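Local coordinates for protein enoyl-CoA hydratase (Mycolicibacterium smegmatis, PDB 7MCM) that probably catalyses the reversible hydration of (2E)-enoyl-CoA thioesters to (3S)-3-hydroxyacyl-CoAs, a step of fatty acid oxidation, at residues T181-W185 with G186-E190; E190-D194 with D195-P199; W156-P159 with R160-W164; P24-A27 with N28-T31; R166-E169 with M170-G174. All coordinates share one frame; numbering follows the deposited sequence. Where two conformers were deposited one is given.

Contact 1. Residues T181-W185 with G186-E190; sequences TALSW and GLVNE
Ala182 and Leu187 meet where helix 179-185 ends in a Schellman motif, and their CB atoms lie 3.9 Å apart. Beside this apolar touch, the carbonyl of Ala182 faces the returning chain and takes two weak hydrogen bonds. One comes from Leu187 N to Ala182 O, short at 2.9 Å but strongly bent; the other, from Val188 N to Ala182 O, is straighter but long at 3.4 Å. The firm bond of the turn runs from Gly186 N to Leu183 O, 3.0 Å, with the donor standing well above the carbonyl plane rather than on a lone pair. Gly186 turns the chain with a positive phi of 81°, and having no CB it avoids a collision with Trp185 O.

Next to the turn, Val188 CG2 presses on the helix backbone, 3.7 Å from Leu183 CA. Leu183 has CG opposite its own backbone N (chi1 -177°), a setting that carries CD1 along the outgoing chain to within 3.6 Å of Asn189 O.

Further out, Phe139 of strand 138-140 backs Ala182, Leu187 and Val188, while Arg131 NE donates to Leu187 O. Backbone bonds between Asn189 and Arg131 and between Glu190 and Ala133 then lead the chain into strand 191-192 at the edge of the six-stranded sheet. Asn189 also packs on Glu169 of the second subunit. A water bridges helix end and loop, donating to Leu183 O at 3.1 Å and to Val188 O at 2.9 Å.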
loop_
_atom_site.group_PDB
_atom_site.type_symbol
_atom_site.label_atom_id
_atom_site.label_comp_id
_atom_site.label_asym_id
_atom_site.label_seq_id
_atom_site.Cartn_x
_atom_site.Cartn_y
_atom_site.Cartn_z
ATOM N N THR B 181 -17.194 24.349 17.005
ATOM C CA THR B 181 -16.022 23.494 17.171
ATOM C C THR B 181 -15.733 22.726 15.892
ATOM O O THR B 181 -14.574 22.608 15.472
ATOM C CB THR B 181 -16.230 22.533 18.341
ATOM O OG1 THR B 181 -16.608 23.280 19.506
ATOM C CG2 THR B 181 -14.947 21.775 18.629
ATOM N N ALA B 182 -16.784 22.200 15.257
ATOM C CA ALA B 182 -16.635 21.510 13.979
ATOM C C ALA B 182 -15.968 22.406 12.945
ATOM O O ALA B 182 -15.095 21.955 12.199
ATOM C CB ALA B 182 -18.003 21.042 13.473
ATOM N N LEU B 183 -16.378 23.677 12.880
ATOM C CA LEU B 183 -15.739 24.621 11.968
ATOM C C LEU B 183 -14.269 24.790 12.317
ATOM O O LEU B 183 -13.399 24.689 11.449
ATOM C CB LEU B 183 -16.457 25.973 12.019
ATOM C CG LEU B 183 -15.959 27.066 11.057
ATOM C CD1 LEU B 183 -16.253 26.675 9.620
ATOM C CD2 LEU B 183 -16.596 28.410 11.370
ATOM N N SER B 184 -13.982 25.014 13.605
ATOM C CA SER B 184 -12.614 25.210 14.070
ATOM C C SER B 184 -11.718 24.027 13.719
ATOM O O SER B 184 -10.529 24.204 13.436
ATOM C CB SER B 184 -12.623 25.451 15.580
ATOM O OG SER B 184 -11.310 25.480 16.089
ATOM N N TRP B 185 -12.258 22.813 13.754
ATOM C CA TRP B 185 -11.473 21.620 13.468
ATOM C C TRP B 185 -11.412 21.284 11.984
ATOM O O TRP B 185 -10.640 20.399 11.597
ATOM C CB TRP B 185 -12.034 20.407 14.222
ATOM C CG TRP B 185 -11.953 20.498 15.716
ATOM C CD1 TRP B 185 -11.384 21.500 16.459
ATOM C CD2 TRP B 185 -12.455 19.531 16.658
ATOM N NE1 TRP B 185 -11.498 21.212 17.805
ATOM C CE2 TRP B 185 -12.155 20.012 17.951
ATOM C CE3 TRP B 185 -13.129 18.303 16.529
ATOM C CZ2 TRP B 185 -12.511 19.311 19.109
ATOM C CZ3 TRP B 185 -13.478 17.607 17.678
ATOM C CH2 TRP B 185 -13.178 18.117 18.953
ATOM N N GLY B 186 -12.150 21.991 11.139
ATOM C CA GLY B 186 -12.186 21.615 9.740
ATOM C C GLY B 186 -13.134 20.480 9.432
ATOM O O GLY B 186 -13.106 19.951 8.313
ATOM N N LEU B 187 -13.950 20.059 10.399
ATOM C CA LEU B 187 -14.974 19.061 10.104
ATOM C C LEU B 187 -15.980 19.600 9.087
ATOM O O LEU B 187 -16.456 18.850 8.227
ATOM C CB LEU B 187 -15.662 18.634 11.398
ATOM C CG LEU B 187 -16.706 17.512 11.399
ATOM C CD1 LEU B 187 -16.237 16.332 10.559
ATOM C CD2 LEU B 187 -16.976 17.061 12.835
ATOM N N VAL B 188 -16.281 20.903 9.145
ATOM C CA VAL B 188 -17.104 21.586 8.154
ATOM C C VAL B 188 -16.354 22.823 7.661
ATOM O O VAL B 188 -15.471 23.359 8.337
ATOM C CB VAL B 188 -18.488 22.002 8.703
ATOM C CG1 VAL B 188 -19.232 20.809 9.280
ATOM C CG2 VAL B 188 -18.341 23.112 9.740
ATOM N N ASN B 189 -16.723 23.270 6.456
ATOM C CA ASN B 189 -16.083 24.411 5.807
ATOM C C ASN B 189 -16.751 25.735 6.138
ATOM O O ASN B 189 -16.107 26.784 6.038
ATOM C CB ASN B 189 -16.094 24.232 4.286
ATOM C CG ASN B 189 -15.121 23.172 3.805
ATOM O OD1 ASN B 189 -14.462 22.509 4.603
ATOM N ND2 ASN B 189 -15.033 23.003 2.481
ATOM N N GLU B 190 -18.035 25.728 6.481
ATOM C CA GLU B 190 -18.689 26.959 6.891
ATOM C C GLU B 190 -19.910 26.617 7.732
ATOM O O GLU B 190 -20.480 25.524 7.642
ATOM C CB GLU B 190 -19.070 27.850 5.692
ATOM C CG GLU B 190 -19.878 27.181 4.614
ATOM C CD GLU B 190 -20.142 28.075 3.396
ATOM O OE1 GLU B 190 -20.175 29.317 3.552
ATOM O OE2 GLU B 190 -20.327 27.533 2.282
HETATM O O HOH W 1 -13.021 24.866 8.387
#

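Contact 2. Residues E190-D194 with D195-P199; sequences EVLSD and DELLP
Glu196 N is gripped twice by Ser193, in the tight turn that leads from edge strand 191-192 into helix 197-209 of the crotonase fold. The stronger bond goes to Ser193 O at 2.9 Å, the N-H arriving from above the carbonyl plane; the second, to Ser193 OG at 3.3 Å, is weak. The serine hydroxyl comes within range of that amide because chi1 of 75° puts OG between its own backbone N and carbonyl carbon. OG also lies against the start of the Glu196 side chain, 3.5 Å from Glu196 CB. Beyond CG that chain bends away, and its carboxylate makes a long, weak ion pair with Arg203, about two turns further along.

On the apolar side, Leu192 points toward the new helix. Its CB rests 4.0 Å from Glu196 CB, and its CD1 meets Leu197 CD1 at 4.2 Å, the two leucines crossing at about a right angle. Both pack on Ile132 of the neighbouring strand 130-134, joining helix to sheet.

Asp194 turns its carboxylate elsewhere, to Ser136 OG, and stays 6.5 Å (OD2) from Asp195 OD1, so any repulsion between the two is probably mild. Its backbone carries the last link: a water donates to Asp194 O at 3.0 Å and accepts from Leu198 N at 2.9 Å.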
loop_
_atom_site.group_PDB
_atom_site.type_symbol
_atom_site.label_atom_id
_atom_site.label_comp_id
_atom_site.label_asym_id
_atom_site.label_seq_id
_atom_site.Cartn_x
_atom_site.Cartn_y
_atom_site.Cartn_z
ATOM N N GLU B 190 -18.035 25.728 6.481
ATOM C CA GLU B 190 -18.689 26.959 6.891
ATOM C C GLU B 190 -19.910 26.617 7.732
ATOM O O GLU B 190 -20.480 25.524 7.642
ATOM C CB GLU B 190 -19.070 27.850 5.692
ATOM C CG GLU B 190 -19.878 27.181 4.614
ATOM C CD GLU B 190 -20.142 28.075 3.396
ATOM O OE1 GLU B 190 -20.175 29.317 3.552
ATOM O OE2 GLU B 190 -20.327 27.533 2.282
ATOM N N VAL B 191 -20.264 27.558 8.603
ATOM C CA VAL B 191 -21.413 27.435 9.490
ATOM C C VAL B 191 -22.367 28.562 9.145
ATOM O O VAL B 191 -21.964 29.730 9.106
ATOM C CB VAL B 191 -21.004 27.488 10.975
ATOM C CG1 VAL B 191 -22.237 27.540 11.874
ATOM C CG2 VAL B 191 -20.125 26.301 11.323
ATOM N N LEU B 192 -23.622 28.214 8.873
ATOM C CA LEU B 192 -24.624 29.173 8.447
ATOM C C LEU B 192 -25.798 29.147 9.413
ATOM O O LEU B 192 -26.032 28.152 10.107
ATOM C CB LEU B 192 -25.083 28.859 7.019
ATOM C CG LEU B 192 -23.785 28.828 6.203
ATOM C CD1 LEU B 192 -23.537 27.497 5.524
ATOM C CD2 LEU B 192 -23.700 29.986 5.255
ATOM N N SER B 193 -26.535 30.255 9.458
ATOM C CA SER B 193 -27.795 30.234 10.178
ATOM C C SER B 193 -28.704 29.175 9.566
ATOM O O SER B 193 -28.551 28.788 8.403
ATOM C CB SER B 193 -28.473 31.606 10.144
ATOM O OG SER B 193 -29.050 31.854 8.873
ATOM N N ASP B 194 -29.656 28.694 10.368
ATOM C CA ASP B 194 -30.524 27.615 9.911
ATOM C C ASP B 194 -31.210 27.967 8.587
ATOM O O ASP B 194 -31.325 27.119 7.693
ATOM C CB ASP B 194 -31.540 27.292 11.012
ATOM C CG ASP B 194 -30.887 26.623 12.240
ATOM O OD1 ASP B 194 -29.642 26.641 12.356
ATOM O OD2 ASP B 194 -31.612 26.090 13.097
ATOM N N ASP B 195 -31.589 29.237 8.413
ATOM C CA ASP B 195 -32.245 29.699 7.193
ATOM C C ASP B 195 -31.301 29.834 6.003
ATOM O O ASP B 195 -31.771 29.819 4.858
ATOM C CB ASP B 195 -32.909 31.061 7.421
ATOM C CG ASP B 195 -33.991 31.014 8.467
ATOM O OD1 ASP B 195 -34.485 29.900 8.755
ATOM O OD2 ASP B 195 -34.354 32.090 8.999
ATOM N N GLU B 196 -30.001 30.022 6.240
ATOM C CA GLU B 196 -29.026 30.231 5.171
ATOM C C GLU B 196 -28.319 28.960 4.726
ATOM O O GLU B 196 -27.514 29.021 3.794
ATOM C CB GLU B 196 -27.969 31.257 5.601
ATOM C CG GLU B 196 -28.417 32.696 5.507
ATOM C CD GLU B 196 -28.867 33.065 4.102
ATOM O OE1 GLU B 196 -28.086 32.850 3.139
ATOM O OE2 GLU B 196 -30.002 33.567 3.960
ATOM N N LEU B 197 -28.586 27.815 5.360
ATOM C CA LEU B 197 -27.819 26.606 5.065
ATOM C C LEU B 197 -28.034 26.136 3.627
ATOM O O LEU B 197 -27.075 25.949 2.872
ATOM C CB LEU B 197 -28.194 25.498 6.043
ATOM C CG LEU B 197 -27.584 24.150 5.672
ATOM C CD1 LEU B 197 -26.054 24.176 5.766
ATOM C CD2 LEU B 197 -28.172 23.054 6.539
ATOM N N LEU B 198 -29.290 25.904 3.240
ATOM C CA LEU B 198 -29.566 25.390 1.901
ATOM C C LEU B 198 -29.227 26.419 0.817
ATOM O O LEU B 198 -28.657 26.030 -0.207
ATOM C CB LEU B 198 -31.025 24.929 1.790
ATOM C CG LEU B 198 -31.262 23.557 2.433
ATOM C CD1 LEU B 198 -32.739 23.210 2.416
ATOM C CD2 LEU B 198 -30.464 22.484 1.728
ATOM N N PRO B 199 -29.556 27.719 0.971
ATOM C CA PRO B 199 -28.995 28.710 0.035
ATOM C C PRO B 199 -27.481 28.645 -0.099
ATOM O O PRO B 199 -26.958 28.767 -1.213
ATOM C CB PRO B 199 -29.456 30.041 0.635
ATOM C CG PRO B 199 -30.758 29.721 1.245
ATOM C CD PRO B 199 -30.601 28.329 1.820
HETATM O O HOH W 2 -31.655 26.375 4.792
#

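Contact 3. Residues W156-P159 with R160-W164; sequences WFLP and RAVGW
Trp156 and Arg160, one helical turn apart on helix 154-162, form the tight half of this contact. The guanidinium lies flat on the indole, centres 3.7 Å apart and planes only 8° from parallel, with CZ over the five-membered ring in a cation-pi contact. Further back along the same side chain, Arg160 CD sits over the six-membered ring, 4.0 Å from its centroid, as a CH-pi donor. A bend at chi2 (147°) turns the arginine back along the helix, where NH1 gives a 2.7 Å bond to Trp156 O on a lone pair in the carbonyl plane. Phe157 flanks the stack, its ring facing the edge of Trp156.

The side chains of the other half pack more loosely. Pro159 has no N-H for the preceding turn and kinks the helix there. Leu158 O accepts twice, from Ala161 N at 2.9 Å and from Val162 N at 3.0 Å, and Gly163 N bonds to Pro159 O at 2.7 Å as the helix ends. Side chains merely brush: Leu158 CD1 is 4.1 Å from Val162 CG2, and Pro159 CB approaches Trp164 CD1 obliquely at 4.0 Å.

Much of this surface faces the third subunit, whose Ala229 O accepts from Trp156 NE1, whose Ser226 O accepts from Arg160 NH2, and whose Leu223 O accepts from Trp164 NE1. Arg160 was modelled in two conformers, and the stack belongs to the one described. In it the guanidinium charge faces the pi cloud of the indole, and this face together with two carbonyls, Trp156 O and Ser226 O of the third subunit, probably stabilises the charge and fixes the guanidinium's rotation.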
loop_
_atom_site.group_PDB
_atom_site.type_symbol
_atom_site.label_atom_id
_atom_site.label_comp_id
_atom_site.label_asym_id
_atom_site.label_seq_id
_atom_site.Cartn_x
_atom_site.Cartn_y
_atom_site.Cartn_z
ATOM N N TRP B 156 -12.271 5.262 9.218
ATOM C CA TRP B 156 -11.386 5.543 8.087
ATOM C C TRP B 156 -11.545 6.982 7.601
ATOM O O TRP B 156 -10.548 7.664 7.329
ATOM C CB TRP B 156 -11.653 4.542 6.962
ATOM C CG TRP B 156 -10.623 4.522 5.854
ATOM C CD1 TRP B 156 -9.483 3.776 5.797
ATOM C CD2 TRP B 156 -10.681 5.257 4.624
ATOM N NE1 TRP B 156 -8.815 4.015 4.619
ATOM C CE2 TRP B 156 -9.530 4.923 3.880
ATOM C CE3 TRP B 156 -11.585 6.173 4.090
ATOM C CZ2 TRP B 156 -9.268 5.466 2.613
ATOM C CZ3 TRP B 156 -11.322 6.719 2.829
ATOM C CH2 TRP B 156 -10.172 6.366 2.112
ATOM N N PHE B 157 -12.784 7.480 7.549
ATOM C CA PHE B 157 -13.055 8.804 6.996
ATOM C C PHE B 157 -12.802 9.927 8.000
ATOM O O PHE B 157 -12.351 11.009 7.615
ATOM C CB PHE B 157 -14.501 8.867 6.502
ATOM C CG PHE B 157 -14.771 7.995 5.312
ATOM C CD1 PHE B 157 -14.501 8.453 4.031
ATOM C CD2 PHE B 157 -15.299 6.732 5.463
ATOM C CE1 PHE B 157 -14.744 7.656 2.928
ATOM C CE2 PHE B 157 -15.545 5.934 4.355
ATOM C CZ PHE B 157 -15.265 6.401 3.096
ATOM N N LEU B 158 -13.076 9.708 9.285
ATOM C CA LEU B 158 -13.012 10.817 10.231
ATOM C C LEU B 158 -11.606 11.400 10.366
ATOM O O LEU B 158 -11.480 12.638 10.369
ATOM C CB LEU B 158 -13.580 10.379 11.597
ATOM C CG LEU B 158 -13.740 11.498 12.634
ATOM C CD1 LEU B 158 -14.645 12.634 12.119
ATOM C CD2 LEU B 158 -14.317 10.943 13.948
ATOM N N PRO B 159 -10.531 10.612 10.464
ATOM C CA PRO B 159 -9.203 11.241 10.552
ATOM C C PRO B 159 -8.869 12.043 9.320
ATOM O O PRO B 159 -8.129 13.033 9.406
ATOM C CB PRO B 159 -8.246 10.049 10.713
ATOM C CG PRO B 159 -9.081 8.936 11.143
ATOM C CD PRO B 159 -10.433 9.148 10.537
ATOM N N ARG B 160 -9.390 11.647 8.162
ATOM C CA ARG B 160 -9.110 12.409 6.957
ATOM C C ARG B 160 -9.900 13.707 6.896
ATOM O O ARG B 160 -9.582 14.561 6.067
ATOM C CB ARG B 160 -9.361 11.523 5.738
ATOM C CG ARG B 160 -8.324 10.400 5.676
ATOM C CD ARG B 160 -8.859 9.111 5.088
ATOM N NE ARG B 160 -7.776 8.165 4.839
ATOM C CZ ARG B 160 -7.386 7.218 5.685
ATOM N NH1 ARG B 160 -8.007 7.011 6.836
ATOM N NH2 ARG B 160 -6.336 6.466 5.370
ATOM N N ALA B 161 -10.881 13.894 7.781
ATOM C CA ALA B 161 -11.603 15.152 7.893
ATOM C C ALA B 161 -11.036 16.065 8.968
ATOM O O ALA B 161 -11.020 17.285 8.788
ATOM C CB ALA B 161 -13.090 14.899 8.192
ATOM N N VAL B 162 -10.603 15.522 10.109
ATOM C CA VAL B 162 -10.220 16.360 11.237
ATOM C C VAL B 162 -8.830 16.053 11.769
ATOM O O VAL B 162 -8.415 16.659 12.754
ATOM C CB VAL B 162 -11.257 16.287 12.378
ATOM C CG1 VAL B 162 -12.616 16.787 11.894
ATOM C CG2 VAL B 162 -11.361 14.853 12.972
ATOM N N GLY B 163 -8.083 15.156 11.140
ATOM C CA GLY B 163 -6.783 14.772 11.658
ATOM C C GLY B 163 -6.916 13.666 12.693
ATOM O O GLY B 163 -7.963 13.460 13.298
ATOM N N TRP B 164 -5.816 12.958 12.917
ATOM C CA TRP B 164 -5.902 11.737 13.713
ATOM C C TRP B 164 -6.171 12.015 15.193
ATOM O O TRP B 164 -6.872 11.234 15.844
ATOM C CB TRP B 164 -4.628 10.909 13.554
ATOM C CG TRP B 164 -4.880 9.459 13.885
ATOM C CD1 TRP B 164 -5.404 8.500 13.056
ATOM C CD2 TRP B 164 -4.638 8.815 15.137
ATOM N NE1 TRP B 164 -5.491 7.300 13.718
ATOM C CE2 TRP B 164 -5.024 7.466 14.994
ATOM C CE3 TRP B 164 -4.127 9.247 16.364
ATOM C CZ2 TRP B 164 -4.918 6.554 16.029
ATOM C CZ3 TRP B 164 -4.023 8.339 17.381
ATOM C CH2 TRP B 164 -4.418 7.008 17.209
#

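Contact 4. Residues P24-A27 with N28-T31; sequences PDAA and NAIT
Ala26 and Ala29 close a type I' beta turn in the loop between strand 16-21 and helix 33-48. Ala29 N donates to Ala26 O at 3.0 Å, and the methyl groups of the same residues touch, Ala26 CB to Ala29 CB at 4.0 Å. Ala27 and Asn28 occupy the two corners, both with positive phi (53° and 62°), as this turn type requires; asparagine is a common choice at such a corner.

Asn28 is buried and carries the side chain worth following. Its CB sits close to the preceding peptide, 3.1 Å from Ala27 O. From there chi1 of -69° swings CG beside the backbone N, away from the carbonyl carbon, so that the amide folds back over the start of the loop. CG is then 3.8 Å from Ala27 C. At the tip, OD1 accepts from Val23 N and lies 4.3 Å from Pro24 N. ND2, on the other branch, donates to Ala60 O and Phe63 O, in the chain that follows strand 54-59. Three backbone groups thus hold the amide and fix which end is oxygen and which nitrogen.

The surrounding backbone is tied to the same neighbouring chain: Ala27 bonds with Ala66 and Ile30 with Gly67. In crotonase relatives the partner loop, which here includes Ala66 and Gly67, supplies one N-H of the oxyanion hole, so this turn probably backs that loop. Ile30 leads on toward helix 120-127, packing on Ala120 and Leu124. The corner asparagine is held by its main chain as well, through a hydrogen bond between Asn28 O and Ser65 OG.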
loop_
_atom_site.group_PDB
_atom_site.type_symbol
_atom_site.label_atom_id
_atom_site.label_comp_id
_atom_site.label_asym_id
_atom_site.label_seq_id
_atom_site.Cartn_x
_atom_site.Cartn_y
_atom_site.Cartn_z
ATOM N N PRO B 24 -39.107 10.010 9.257
ATOM C CA PRO B 24 -39.573 10.798 10.405
ATOM C C PRO B 24 -39.897 9.976 11.639
ATOM O O PRO B 24 -39.931 10.545 12.732
ATOM C CB PRO B 24 -40.840 11.484 9.867
ATOM C CG PRO B 24 -41.347 10.555 8.821
ATOM C CD PRO B 24 -40.104 9.980 8.168
ATOM N N ASP B 25 -40.180 8.681 11.508
ATOM C CA ASP B 25 -40.460 7.867 12.680
ATOM C C ASP B 25 -39.196 7.363 13.371
ATOM O O ASP B 25 -39.303 6.678 14.395
ATOM C CB ASP B 25 -41.391 6.704 12.302
ATOM C CG ASP B 25 -40.843 5.847 11.163
ATOM O OD1 ASP B 25 -40.082 6.370 10.325
ATOM O OD2 ASP B 25 -41.211 4.653 11.095
ATOM N N ALA B 26 -38.011 7.703 12.853
ATOM C CA ALA B 26 -36.744 7.290 13.445
ATOM C C ALA B 26 -35.679 8.383 13.309
ATOM O O ALA B 26 -34.485 8.079 13.238
ATOM C CB ALA B 26 -36.242 5.983 12.824
ATOM N N ALA B 27 -36.092 9.652 13.291
ATOM C CA ALA B 27 -35.169 10.788 13.327
ATOM C C ALA B 27 -34.104 10.688 12.236
ATOM O O ALA B 27 -32.911 10.880 12.474
ATOM C CB ALA B 27 -34.530 10.920 14.709
ATOM N N ASN B 28 -34.559 10.346 11.028
ATOM C CA ASN B 28 -33.735 10.309 9.819
ATOM C C ASN B 28 -32.601 9.294 9.926
ATOM O O ASN B 28 -31.536 9.483 9.332
ATOM C CB ASN B 28 -33.188 11.700 9.472
ATOM C CG ASN B 28 -34.274 12.637 9.010
ATOM O OD1 ASN B 28 -35.400 12.202 8.715
ATOM N ND2 ASN B 28 -33.961 13.931 8.953
ATOM N N ALA B 29 -32.826 8.218 10.683
ATOM C CA ALA B 29 -31.873 7.119 10.720
ATOM C C ALA B 29 -31.674 6.549 9.320
ATOM O O ALA B 29 -32.620 6.470 8.525
ATOM C CB ALA B 29 -32.364 6.019 11.672
ATOM N N ILE B 30 -30.439 6.138 9.023
ATOM C CA ILE B 30 -30.089 5.625 7.703
ATOM C C ILE B 30 -29.798 4.132 7.740
ATOM O O ILE B 30 -29.366 3.564 6.736
ATOM C CB ILE B 30 -28.899 6.389 7.095
ATOM C CG1 ILE B 30 -27.646 6.235 7.982
ATOM C CG2 ILE B 30 -29.258 7.852 6.881
ATOM C CD1 ILE B 30 -26.344 6.596 7.293
ATOM N N THR B 31 -30.060 3.474 8.853
ATOM C CA THR B 31 -29.715 2.067 8.989
ATOM C C THR B 31 -30.841 1.129 8.568
ATOM O O THR B 31 -30.636 -0.090 8.557
ATOM C CB THR B 31 -29.298 1.771 10.429
ATOM O OG1 THR B 31 -30.347 2.167 11.313
ATOM C CG2 THR B 31 -28.036 2.555 10.774
#

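Contact 5. Residues R166-E169 with M170-G174; sequences RAAE and MTLTG
Thr171 OG1 donates to Ala167 O at 2.6 Å, and two residues further on Thr173 OG1 does the same to Glu169 O at 2.7 Å. Each carbonyl also takes the threonine's own N-H, Thr171 N to Ala167 O at 2.9 Å and Thr173 N to Glu169 O at 3.1 Å, the hydroxyl and amide arriving from opposite faces of the carbonyl plane. In Thr171 OG1 stands anti to the carbonyl carbon (chi1 -50°), whereas in Thr173 it sits between backbone N and carbonyl carbon (71°), yet both reach their acceptors. Thr173 OG1 is also bonded to Asp175 N.

Arg166 NH1 makes a 2.8 Å salt bridge with Glu169 OE1, which accepts with its syn lone pair in the guanidinium plane. Glu169 OE2 is engaged by Arg207 of the third subunit, so this buried carboxylate probably keeps its charge.

Apolar packing joins Ala168 CB to Leu172 CD1 at 4.1 Å, and Leu172 continues onto Pro108 of the third subunit. Met170 CG lies 3.4 Å from Arg166 O.

Threonine hydroxyls bonding back to the carbonyl four residues earlier are common in alpha helices; here two occupy the last turns of helix 164-173, which ends at Gly174 with positive phi.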
loop_
_atom_site.group_PDB
_atom_site.type_symbol
_atom_site.label_atom_id
_atom_site.label_comp_id
_atom_site.label_asym_id
_atom_site.label_seq_id
_atom_site.Cartn_x
_atom_site.Cartn_y
_atom_site.Cartn_z
ATOM N N ARG B 166 -7.883 14.614 16.671
ATOM C CA ARG B 166 -9.289 14.960 16.895
ATOM C C ARG B 166 -10.201 13.774 16.610
ATOM O O ARG B 166 -11.234 13.615 17.263
ATOM C CB ARG B 166 -9.707 16.154 16.030
ATOM C CG ARG B 166 -9.078 17.478 16.425
ATOM C CD ARG B 166 -9.426 17.876 17.867
ATOM N NE ARG B 166 -8.904 19.205 18.172
ATOM C CZ ARG B 166 -8.832 19.740 19.382
ATOM N NH1 ARG B 166 -9.257 19.093 20.454
ATOM N NH2 ARG B 166 -8.311 20.956 19.520
ATOM N N ALA B 167 -9.862 12.946 15.619
ATOM C CA ALA B 167 -10.688 11.767 15.372
ATOM C C ALA B 167 -10.640 10.812 16.560
ATOM O O ALA B 167 -11.644 10.177 16.898
ATOM C CB ALA B 167 -10.232 11.058 14.098
ATOM N N ALA B 168 -9.466 10.677 17.181
ATOM C CA ALA B 168 -9.337 9.871 18.385
ATOM C C ALA B 168 -10.185 10.454 19.508
ATOM O O ALA B 168 -10.928 9.730 20.178
ATOM C CB ALA B 168 -7.861 9.782 18.803
ATOM N N GLU B 169 -10.107 11.770 19.710
ATOM C CA GLU B 169 -10.930 12.405 20.730
ATOM C C GLU B 169 -12.413 12.135 20.490
ATOM O O GLU B 169 -13.137 11.738 21.410
ATOM C CB GLU B 169 -10.659 13.908 20.775
ATOM C CG GLU B 169 -11.555 14.629 21.763
ATOM C CD GLU B 169 -11.305 16.113 21.796
ATOM O OE1 GLU B 169 -10.308 16.558 21.196
ATOM O OE2 GLU B 169 -12.098 16.838 22.424
ATOM N N MET B 170 -12.886 12.322 19.253
ATOM C CA MET B 170 -14.310 12.111 18.993
ATOM C C MET B 170 -14.696 10.646 19.147
ATOM O O MET B 170 -15.775 10.331 19.663
ATOM C CB MET B 170 -14.679 12.584 17.580
ATOM C CG MET B 170 -14.586 14.081 17.366
ATOM S SD MET B 170 -14.973 14.584 15.677
ATOM C CE MET B 170 -16.673 14.071 15.547
ATOM N N THR B 171 -13.846 9.737 18.674
ATOM C CA THR B 171 -14.210 8.325 18.663
ATOM C C THR B 171 -14.082 7.691 20.042
ATOM O O THR B 171 -14.870 6.809 20.400
ATOM C CB THR B 171 -13.333 7.571 17.658
ATOM O OG1 THR B 171 -13.353 8.262 16.401
ATOM C CG2 THR B 171 -13.867 6.163 17.459
ATOM N N LEU B 172 -13.096 8.116 20.824
ATOM C CA LEU B 172 -12.851 7.476 22.110
ATOM C C LEU B 172 -13.667 8.077 23.239
ATOM O O LEU B 172 -13.885 7.403 24.260
ATOM C CB LEU B 172 -11.357 7.552 22.464
ATOM C CG LEU B 172 -10.393 6.932 21.436
ATOM C CD1 LEU B 172 -8.932 7.248 21.807
ATOM C CD2 LEU B 172 -10.614 5.430 21.352
ATOM N N THR B 173 -14.088 9.335 23.117
ATOM C CA THR B 173 -15.020 9.885 24.097
ATOM C C THR B 173 -16.471 9.729 23.661
ATOM O O THR B 173 -17.349 9.546 24.510
ATOM C CB THR B 173 -14.731 11.371 24.355
ATOM O OG1 THR B 173 -15.111 12.157 23.208
ATOM C CG2 THR B 173 -13.240 11.578 24.669
ATOM N N GLY B 174 -16.731 9.789 22.357
ATOM C CA GLY B 174 -18.077 9.798 21.832
ATOM C C GLY B 174 -18.830 11.086 22.042
ATOM O O GLY B 174 -20.037 11.135 21.767
#

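Contacts 1, 3 and 5 form one cluster. Contacts 3 and 5 lie on successive helices, their centres 10 Å apart, with Leu158 CG 3.8 Å from Ala167 CB, and both face the third subunit. Contact 1 packs on each of them: Leu187 CB meets Val162 CG1 at 3.6 Å, while the Trp185 ring lies against Met170 CG at 3.7 Å from CZ3. Contact 2 continues the chain from contact 1, sharing Glu190, and Leu183 CB touches Val191 CG2 at 3.7 Å. Contact 4 stands apart, its nearest atoms about 11 Å from contacts 2 and 3, beside the loop that in relatives supplies part of the oxyanion hole.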